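Local coordinates for protein serine acetyltransferase (Bacteroides vulgatus ATCC 8482, PDB 3F1X) that probably transfers an acyl group, consistent with acetylation of serine in amino-acid biosynthesis, and assembles from six copies of its chain, at residues I253-L267 against T271-T285. Residues are numbered along the deposited sequence; the frame is centred on the assembly and turned at random.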
ATOM      1  N   ILE A 253       3.912  20.641 -41.247  1.00 22.61           N
ATOM      2  CA  ILE A 253       4.964  19.743 -41.656  1.00 21.37           C
ATOM      3  C   ILE A 253       6.273  20.461 -41.358  1.00 20.57           C
ATOM      4  O   ILE A 253       6.506  21.564 -41.852  1.00 20.18           O
ATOM      5  CB  ILE A 253       4.933  19.459 -43.166  1.00 22.07           C
ATOM      6  CG1 ILE A 253       3.613  18.799 -43.561  1.00 22.57           C
ATOM      7  CG2 ILE A 253       6.118  18.585 -43.538  1.00 21.00           C
ATOM      8  CD1 ILE A 253       3.508  18.513 -45.044  1.00 26.34           C
ATOM      9  N   LEU A 254       7.111  19.861 -40.526  1.00 20.57           N
ATOM     10  CA  LEU A 254       8.408  20.450 -40.218  1.00 19.41           C
ATOM     11  C   LEU A 254       9.453  19.551 -40.844  1.00 19.47           C
ATOM     12  O   LEU A 254       9.511  18.360 -40.538  1.00 17.78           O
ATOM     13  CB  LEU A 254       8.641  20.529 -38.701  1.00 20.50           C
ATOM     14  CG  LEU A 254       8.109  21.750 -37.946  1.00 21.12           C
ATOM     15  CD1 LEU A 254       6.607  21.832 -38.105  1.00 22.19           C
ATOM     16  CD2 LEU A 254       8.505  21.652 -36.463  1.00 19.34           C
ATOM     17  N   GLU A 255      10.274  20.113 -41.725  1.00 20.27           N
ATOM     18  CA  GLU A 255      11.324  19.336 -42.374  1.00 20.23           C
ATOM     19  C   GLU A 255      12.503  19.174 -41.409  1.00 21.96           C
ATOM     20  O   GLU A 255      12.462  19.676 -40.279  1.00 20.06           O
ATOM     21  CB  GLU A 255      11.776  20.023 -43.668  1.00 21.89           C
ATOM     22  CG  GLU A 255      10.628  20.325 -44.627  1.00 22.62           C
ATOM     23  CD  GLU A 255      11.086  20.716 -46.029  1.00 26.57           C
ATOM     24  OE1 GLU A 255      12.117  21.407 -46.165  1.00 30.13           O
ATOM     25  OE2 GLU A 255      10.396  20.346 -47.001  1.00 28.59           O
ATOM     26  N   ASP A 256      13.544  18.472 -41.849  1.00 20.60           N
ATOM     27  CA  ASP A 256      14.717  18.230 -41.010  1.00 21.62           C
ATOM     28  C   ASP A 256      15.421  19.481 -40.490  1.00 22.54           C
ATOM     29  O   ASP A 256      15.333  20.558 -41.082  1.00 21.22           O
ATOM     30  CB  ASP A 256      15.760  17.386 -41.762  1.00 21.92           C
ATOM     31  CG  ASP A 256      15.216  16.038 -42.228  1.00 25.27           C
ATOM     32  OD1 ASP A 256      14.162  15.596 -41.727  1.00 21.57           O
ATOM     33  OD2 ASP A 256      15.859  15.411 -43.099  1.00 25.46           O
ATOM     34  N   ASP A 257      16.121  19.307 -39.370  1.00 22.87           N
ATOM     35  CA  ASP A 257      16.925  20.358 -38.743  1.00 24.10           C
ATOM     36  C   ASP A 257      16.187  21.648 -38.387  1.00 22.31           C
ATOM     37  O   ASP A 257      16.787  22.717 -38.348  1.00 24.15           O
ATOM     38  CB  ASP A 257      18.114  20.689 -39.657  1.00 25.53           C
ATOM     39  CG  ASP A 257      19.024  19.487 -39.902  1.00 30.80           C
ATOM     40  OD1 ASP A 257      19.851  19.549 -40.837  1.00 33.61           O
ATOM     41  OD2 ASP A 257      18.925  18.486 -39.162  1.00 29.94           O
ATOM     42  N   VAL A 258      14.891  21.552 -38.131  1.00 19.07           N
ATOM     43  CA  VAL A 258      14.116  22.729 -37.782  1.00 16.61           C
ATOM     44  C   VAL A 258      14.116  22.970 -36.272  1.00 17.73           C
ATOM     45  O   VAL A 258      14.183  22.026 -35.485  1.00 18.17           O
ATOM     46  CB  VAL A 258      12.661  22.586 -38.282  1.00 16.48           C
ATOM     47  CG1 VAL A 258      11.762  23.623 -37.641  1.00 15.50           C
ATOM     48  CG2 VAL A 258      12.626  22.728 -39.801  1.00 18.49           C
ATOM     49  N   ILE A 259      14.067  24.238 -35.879  1.00 16.59           N
ATOM     50  CA  ILE A 259      14.018  24.607 -34.472  1.00 18.40           C
ATOM     51  C   ILE A 259      12.875  25.601 -34.307  1.00 17.41           C
ATOM     52  O   ILE A 259      12.761  26.550 -35.080  1.00 18.58           O
ATOM     53  CB  ILE A 259      15.321  25.300 -33.997  1.00 17.72           C
ATOM     54  CG1 ILE A 259      16.524  24.377 -34.187  1.00 17.28           C
ATOM     55  CG2 ILE A 259      15.196  25.674 -32.524  1.00 18.70           C
ATOM     56  CD1 ILE A 259      17.845  25.028 -33.795  1.00 20.34           C
ATOM     57  N   VAL A 260      12.018  25.370 -33.316  1.00 16.94           N
ATOM     58  CA  VAL A 260      10.906  26.272 -33.040  1.00 14.50           C
ATOM     59  C   VAL A 260      11.041  26.704 -31.585  1.00 16.42           C
ATOM     60  O   VAL A 260      10.951  25.877 -30.671  1.00 16.13           O
ATOM     61  CB  VAL A 260       9.544  25.584 -33.213  1.00 14.72           C
ATOM     62  CG1 VAL A 260       8.438  26.620 -33.112  1.00 11.98           C
ATOM     63  CG2 VAL A 260       9.484  24.851 -34.555  1.00 14.69           C
ATOM     64  N   TYR A 261      11.265  27.992 -31.363  1.00 16.98           N
ATOM     65  CA  TYR A 261      11.434  28.479 -30.010  1.00 17.43           C
ATOM     66  C   TYR A 261      10.151  28.684 -29.231  1.00 17.63           C
ATOM     67  O   TYR A 261       9.046  28.579 -29.759  1.00 14.79           O
ATOM     68  CB  TYR A 261      12.261  29.761 -30.004  1.00 17.96           C
ATOM     69  CG  TYR A 261      13.709  29.494 -30.297  1.00 20.42           C
ATOM     70  CD1 TYR A 261      14.225  29.668 -31.572  1.00 20.05           C
ATOM     71  CD2 TYR A 261      14.558  29.027 -29.300  1.00 20.12           C
ATOM     72  CE1 TYR A 261      15.568  29.387 -31.857  1.00 23.32           C
ATOM     73  CE2 TYR A 261      15.899  28.740 -29.571  1.00 23.83           C
ATOM     74  CZ  TYR A 261      16.396  28.925 -30.855  1.00 21.68           C
ATOM     75  OH  TYR A 261      17.719  28.675 -31.134  1.00 24.56           O
ATOM     76  N   SER A 262      10.342  28.997 -27.959  1.00 17.42           N
ATOM     77  CA  SER A 262       9.286  29.186 -26.981  1.00 19.28           C
ATOM     78  C   SER A 262       7.963  29.833 -27.384  1.00 18.54           C
ATOM     79  O   SER A 262       7.926  30.942 -27.924  1.00 15.91           O
ATOM     80  CB  SER A 262       9.863  29.935 -25.781  1.00 20.20           C
ATOM     81  OG  SER A 262       8.924  29.947 -24.727  1.00 30.11           O
ATOM     82  N   ASN A 263       6.883  29.109 -27.090  1.00 16.99           N
ATOM     83  CA  ASN A 263       5.508  29.533 -27.327  1.00 16.50           C
ATOM     84  C   ASN A 263       5.019  29.838 -28.742  1.00 16.61           C
ATOM     85  O   ASN A 263       3.905  30.327 -28.901  1.00 17.14           O
ATOM     86  CB  ASN A 263       5.176  30.728 -26.413  1.00 17.17           C
ATOM     87  CG  ASN A 263       5.034  30.319 -24.954  1.00 16.82           C
ATOM     88  OD1 ASN A 263       4.502  29.260 -24.668  1.00 14.61           O
ATOM     89  ND2 ASN A 263       5.496  31.162 -24.033  1.00 19.49           N
ATOM     90  N   ALA A 264       5.816  29.543 -29.763  1.00 15.96           N
ATOM     91  CA  ALA A 264       5.388  29.809 -31.133  1.00 15.95           C
ATOM     92  C   ALA A 264       4.245  28.890 -31.545  1.00 16.20           C
ATOM     93  O   ALA A 264       4.208  27.722 -31.167  1.00 16.60           O
ATOM     94  CB  ALA A 264       6.553  29.648 -32.100  1.00 14.59           C
ATOM     95  N   THR A 265       3.314  29.427 -32.325  1.00 15.86           N
ATOM     96  CA  THR A 265       2.170  28.656 -32.791  1.00 18.72           C
ATOM     97  C   THR A 265       2.240  28.477 -34.308  1.00 19.27           C
ATOM     98  O   THR A 265       2.305  29.450 -35.047  1.00 18.40           O
ATOM     99  CB  THR A 265       0.828  29.361 -32.457  1.00 20.33           C
ATOM    100  OG1 THR A 265       0.770  29.678 -31.061  1.00 20.72           O
ATOM    101  CG2 THR A 265      -0.351  28.457 -32.822  1.00 21.65           C
ATOM    102  N   ILE A 266       2.242  27.231 -34.767  1.00 20.11           N
ATOM    103  CA  ILE A 266       2.275  26.946 -36.203  1.00 21.38           C
ATOM    104  C   ILE A 266       0.980  26.217 -36.537  1.00 22.17           C
ATOM    105  O   ILE A 266       0.718  25.148 -35.995  1.00 20.94           O
ATOM    106  CB  ILE A 266       3.469  26.040 -36.568  1.00 19.14           C
ATOM    107  CG1 ILE A 266       4.776  26.685 -36.100  1.00 21.30           C
ATOM    108  CG2 ILE A 266       3.513  25.825 -38.071  1.00 21.36           C
ATOM    109  CD1 ILE A 266       5.989  25.775 -36.207  1.00 21.69           C
ATOM    110  N   LEU A 267       0.159  26.776 -37.420  1.00 25.80           N
ATOM    111  CA  LEU A 267      -1.090  26.093 -37.724  1.00 30.36           C
ATOM    112  C   LEU A 267      -1.505  26.010 -39.184  1.00 32.50           C
ATOM    113  O   LEU A 267      -1.185  26.882 -39.993  1.00 31.84           O
ATOM    114  CB  LEU A 267      -2.243  26.706 -36.929  1.00 33.86           C
ATOM    115  CG  LEU A 267      -2.690  28.117 -37.306  1.00 35.68           C
ATOM    116  CD1 LEU A 267      -4.079  28.360 -36.749  1.00 38.13           C
ATOM    117  CD2 LEU A 267      -1.696  29.140 -36.776  1.00 37.78           C
ATOM    118  N   THR A 271       4.344  24.467 -44.021  1.00 28.63           N
ATOM    119  CA  THR A 271       5.566  23.683 -44.085  1.00 28.23           C
ATOM    120  C   THR A 271       6.735  24.549 -43.646  1.00 26.77           C
ATOM    121  O   THR A 271       6.936  25.648 -44.176  1.00 25.27           O
ATOM    122  CB  THR A 271       5.852  23.184 -45.519  1.00 28.27           C
ATOM    123  OG1 THR A 271       4.818  22.284 -45.921  1.00 29.40           O
ATOM    124  CG2 THR A 271       7.188  22.462 -45.584  1.00 27.80           C
ATOM    125  N   ILE A 272       7.484  24.072 -42.662  1.00 25.75           N
ATOM    126  CA  ILE A 272       8.659  24.788 -42.194  1.00 24.74           C
ATOM    127  C   ILE A 272       9.823  24.083 -42.881  1.00 24.65           C
ATOM    128  O   ILE A 272      10.120  22.925 -42.579  1.00 21.66           O
ATOM    129  CB  ILE A 272       8.833  24.692 -40.654  1.00 25.08           C
ATOM    130  CG1 ILE A 272       7.667  25.376 -39.946  1.00 25.93           C
ATOM    131  CG2 ILE A 272      10.134  25.345 -40.241  1.00 25.07           C
ATOM    132  CD1 ILE A 272       6.409  24.572 -39.957  1.00 30.19           C
ATOM    133  N   GLY A 273      10.453  24.778 -43.825  1.00 25.67           N
ATOM    134  CA  GLY A 273      11.563  24.219 -44.585  1.00 25.59           C
ATOM    135  C   GLY A 273      12.741  23.754 -43.757  1.00 26.27           C
ATOM    136  O   GLY A 273      12.987  24.280 -42.674  1.00 25.20           O
ATOM    137  N   LYS A 274      13.488  22.775 -44.262  1.00 26.14           N
ATOM    138  CA  LYS A 274      14.619  22.261 -43.502  1.00 26.40           C
ATOM    139  C   LYS A 274      15.632  23.334 -43.114  1.00 25.64           C
ATOM    140  O   LYS A 274      15.904  24.275 -43.867  1.00 22.73           O
ATOM    141  CB  LYS A 274      15.319  21.117 -44.253  1.00 29.92           C
ATOM    142  CG  LYS A 274      15.807  21.428 -45.645  1.00 36.34           C
ATOM    143  CD  LYS A 274      16.551  20.225 -46.222  1.00 39.20           C
ATOM    144  CE  LYS A 274      17.038  20.489 -47.642  1.00 44.01           C
ATOM    145  NZ  LYS A 274      17.813  19.340 -48.203  1.00 45.35           N
ATOM    146  N   GLY A 275      16.167  23.188 -41.910  1.00 22.38           N
ATOM    147  CA  GLY A 275      17.153  24.127 -41.419  1.00 22.42           C
ATOM    148  C   GLY A 275      16.591  25.480 -41.035  1.00 21.12           C
ATOM    149  O   GLY A 275      17.342  26.364 -40.626  1.00 22.72           O
ATOM    150  N   ALA A 276      15.280  25.660 -41.151  1.00 20.34           N
ATOM    151  CA  ALA A 276      14.696  26.946 -40.786  1.00 21.52           C
ATOM    152  C   ALA A 276      14.547  27.090 -39.279  1.00 22.50           C
ATOM    153  O   ALA A 276      14.509  26.099 -38.539  1.00 22.20           O
ATOM    154  CB  ALA A 276      13.350  27.133 -41.451  1.00 18.01           C
ATOM    155  N   THR A 277      14.466  28.338 -38.837  1.00 23.33           N
ATOM    156  CA  THR A 277      14.315  28.655 -37.426  1.00 22.57           C
ATOM    157  C   THR A 277      13.088  29.546 -37.232  1.00 22.77           C
ATOM    158  O   THR A 277      12.929  30.560 -37.921  1.00 22.52           O
ATOM    159  CB  THR A 277      15.557  29.389 -36.890  1.00 23.68           C
ATOM    160  OG1 THR A 277      16.694  28.520 -36.969  1.00 25.35           O
ATOM    161  CG2 THR A 277      15.352  29.813 -35.439  1.00 27.49           C
ATOM    162  N   VAL A 278      12.219  29.150 -36.305  1.00 21.89           N
ATOM    163  CA  VAL A 278      11.006  29.905 -36.007  1.00 20.50           C
ATOM    164  C   VAL A 278      11.156  30.521 -34.627  1.00 20.24           C
ATOM    165  O   VAL A 278      11.205  29.811 -33.615  1.00 19.17           O
ATOM    166  CB  VAL A 278       9.743  28.995 -36.020  1.00 19.97           C
ATOM    167  CG1 VAL A 278       8.504  29.798 -35.611  1.00 19.53           C
ATOM    168  CG2 VAL A 278       9.536  28.398 -37.409  1.00 21.61           C
ATOM    169  N   GLY A 279      11.237  31.847 -34.593  1.00 20.16           N
ATOM    170  CA  GLY A 279      11.378  32.546 -33.330  1.00 20.35           C
ATOM    171  C   GLY A 279      10.185  32.310 -32.420  1.00 19.64           C
ATOM    172  O   GLY A 279       9.151  31.817 -32.860  1.00 18.62           O
ATOM    173  N   GLY A 280      10.314  32.680 -31.150  1.00 19.79           N
ATOM    174  CA  GLY A 280       9.215  32.468 -30.229  1.00 18.44           C
ATOM    175  C   GLY A 280       8.134  33.528 -30.232  1.00 17.61           C
ATOM    176  O   GLY A 280       8.291  34.602 -30.819  1.00 17.56           O
ATOM    177  N   ASN A 281       7.020  33.203 -29.590  1.00 16.35           N
ATOM    178  CA  ASN A 281       5.893  34.122 -29.440  1.00 18.19           C
ATOM    179  C   ASN A 281       5.238  34.613 -30.722  1.00 18.83           C
ATOM    180  O   ASN A 281       4.661  35.697 -30.741  1.00 19.99           O
ATOM    181  CB  ASN A 281       6.331  35.327 -28.615  1.00 16.78           C
ATOM    182  CG  ASN A 281       6.854  34.926 -27.252  1.00 20.72           C
ATOM    183  OD1 ASN A 281       6.087  34.534 -26.370  1.00 22.44           O
ATOM    184  ND2 ASN A 281       8.165  34.996 -27.080  1.00 17.08           N
ATOM    185  N   ILE A 282       5.318  33.832 -31.791  1.00 19.06           N
ATOM    186  CA  ILE A 282       4.695  34.250 -33.037  1.00 19.49           C
ATOM    187  C   ILE A 282       3.660  33.270 -33.579  1.00 17.87           C
ATOM    188  O   ILE A 282       3.782  32.052 -33.436  1.00 16.07           O
ATOM    189  CB  ILE A 282       5.748  34.525 -34.136  1.00 20.19           C
ATOM    190  CG1 ILE A 282       6.626  33.304 -34.354  1.00 18.45           C
ATOM    191  CG2 ILE A 282       6.595  35.726 -33.758  1.00 19.06           C
ATOM    192  CD1 ILE A 282       7.561  33.458 -35.540  1.00 22.46           C
ATOM    193  N   TRP A 283       2.639  33.847 -34.192  1.00 17.53           N
ATOM    194  CA  TRP A 283       1.521  33.133 -34.793  1.00 20.35           C
ATOM    195  C   TRP A 283       1.914  32.925 -36.250  1.00 21.34           C
ATOM    196  O   TRP A 283       1.876  33.861 -37.046  1.00 21.45           O
ATOM    197  CB  TRP A 283       0.280  34.025 -34.645  1.00 19.16           C
ATOM    198  CG  TRP A 283      -1.003  33.549 -35.264  1.00 19.44           C
ATOM    199  CD1 TRP A 283      -1.585  34.037 -36.398  1.00 18.40           C
ATOM    200  CD2 TRP A 283      -1.920  32.589 -34.722  1.00 17.47           C
ATOM    201  NE1 TRP A 283      -2.811  33.449 -36.591  1.00 20.45           N
ATOM    202  CE2 TRP A 283      -3.039  32.554 -35.581  1.00 18.79           C
ATOM    203  CE3 TRP A 283      -1.902  31.753 -33.599  1.00 19.16           C
ATOM    204  CZ2 TRP A 283      -4.138  31.724 -35.342  1.00 19.98           C
ATOM    205  CZ3 TRP A 283      -3.000  30.922 -33.360  1.00 17.24           C
ATOM    206  CH2 TRP A 283      -4.100  30.914 -34.234  1.00 18.98           C
ATOM    207  N   VAL A 284       2.319  31.701 -36.583  1.00 22.24           N
ATOM    208  CA  VAL A 284       2.762  31.367 -37.937  1.00 21.91           C
ATOM    209  C   VAL A 284       1.685  30.656 -38.746  1.00 23.03           C
ATOM    210  O   VAL A 284       1.281  29.542 -38.413  1.00 21.59           O
ATOM    211  CB  VAL A 284       4.012  30.471 -37.893  1.00 19.40           C
ATOM    212  CG1 VAL A 284       4.560  30.259 -39.296  1.00 18.08           C
ATOM    213  CG2 VAL A 284       5.055  31.101 -36.998  1.00 19.30           C
ATOM    214  N   THR A 285       1.228  31.300 -39.816  1.00 24.34           N
ATOM    215  CA  THR A 285       0.182  30.725 -40.650  1.00 26.77           C
ATOM    216  C   THR A 285       0.596  30.603 -42.117  1.00 26.75           C
ATOM    217  O   THR A 285      -0.214  30.248 -42.970  1.00 27.36           O
ATOM    218  CB  THR A 285      -1.113  31.566 -40.562  1.00 28.06           C
ATOM    219  OG1 THR A 285      -0.896  32.851 -41.163  1.00 30.33           O
ATOM    220  CG2 THR A 285      -1.521  31.763 -39.101  1.00 29.53           C
TER
HETATM  221  O   HOH W   1      17.328  25.289 -37.583  1.00 29.27           O
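L254, V258 and I266 converge on I272, whose branches divide the work: CG2, anti to the backbone N, packs against both V258 methyls, while CD1 abuts L254 CD1 at a tight 3.3 Å and also meets I266 CG2. On the next sheet V278 CG1 packs against both V260 CG1 and A264 CB. Beside strand 283-284 L267 CD2 lies over a face of the W283 ring in a CH-pi contact, 3.7 Å from the six-membered centroid and 6° off its normal; CD1 reaches CH2 and CZ2. T265 CG2 comes obliquely to the same ring at CZ3. The T277 CG2 methyl touches the edge of the Y261 ring, 3.6 Å from CE1, and I259 CG2 sits above one face of that ring, near its rim. Residues 253-267 and 271-285 are successive coils of a left-handed parallel beta-helix, the hexapeptide-repeat fold of serine acetyltransferases; each supplies one short strand to each of three parallel sheets, with L254, V260, I266, I272, V278 and V284 turned inward. Backbone bonds tie the coils on all three sheets, among them Y261 N to V278 O (2.9 Å, 173° at the hydrogen). At one corner E255 OE1 accepts K274 N at 2.7 Å through its anti lone pair, a somewhat bent bond, and G275 N binds D256 O. Cutting E255 back to an alanine is likely to leave the K274 amide without this acceptor and the turn less firmly held. A water bridges D257 O (2.7 Å) and A276 O. At another corner N281 N reaches S262 O, and T265 OG1 bonds N281 of a second subunit.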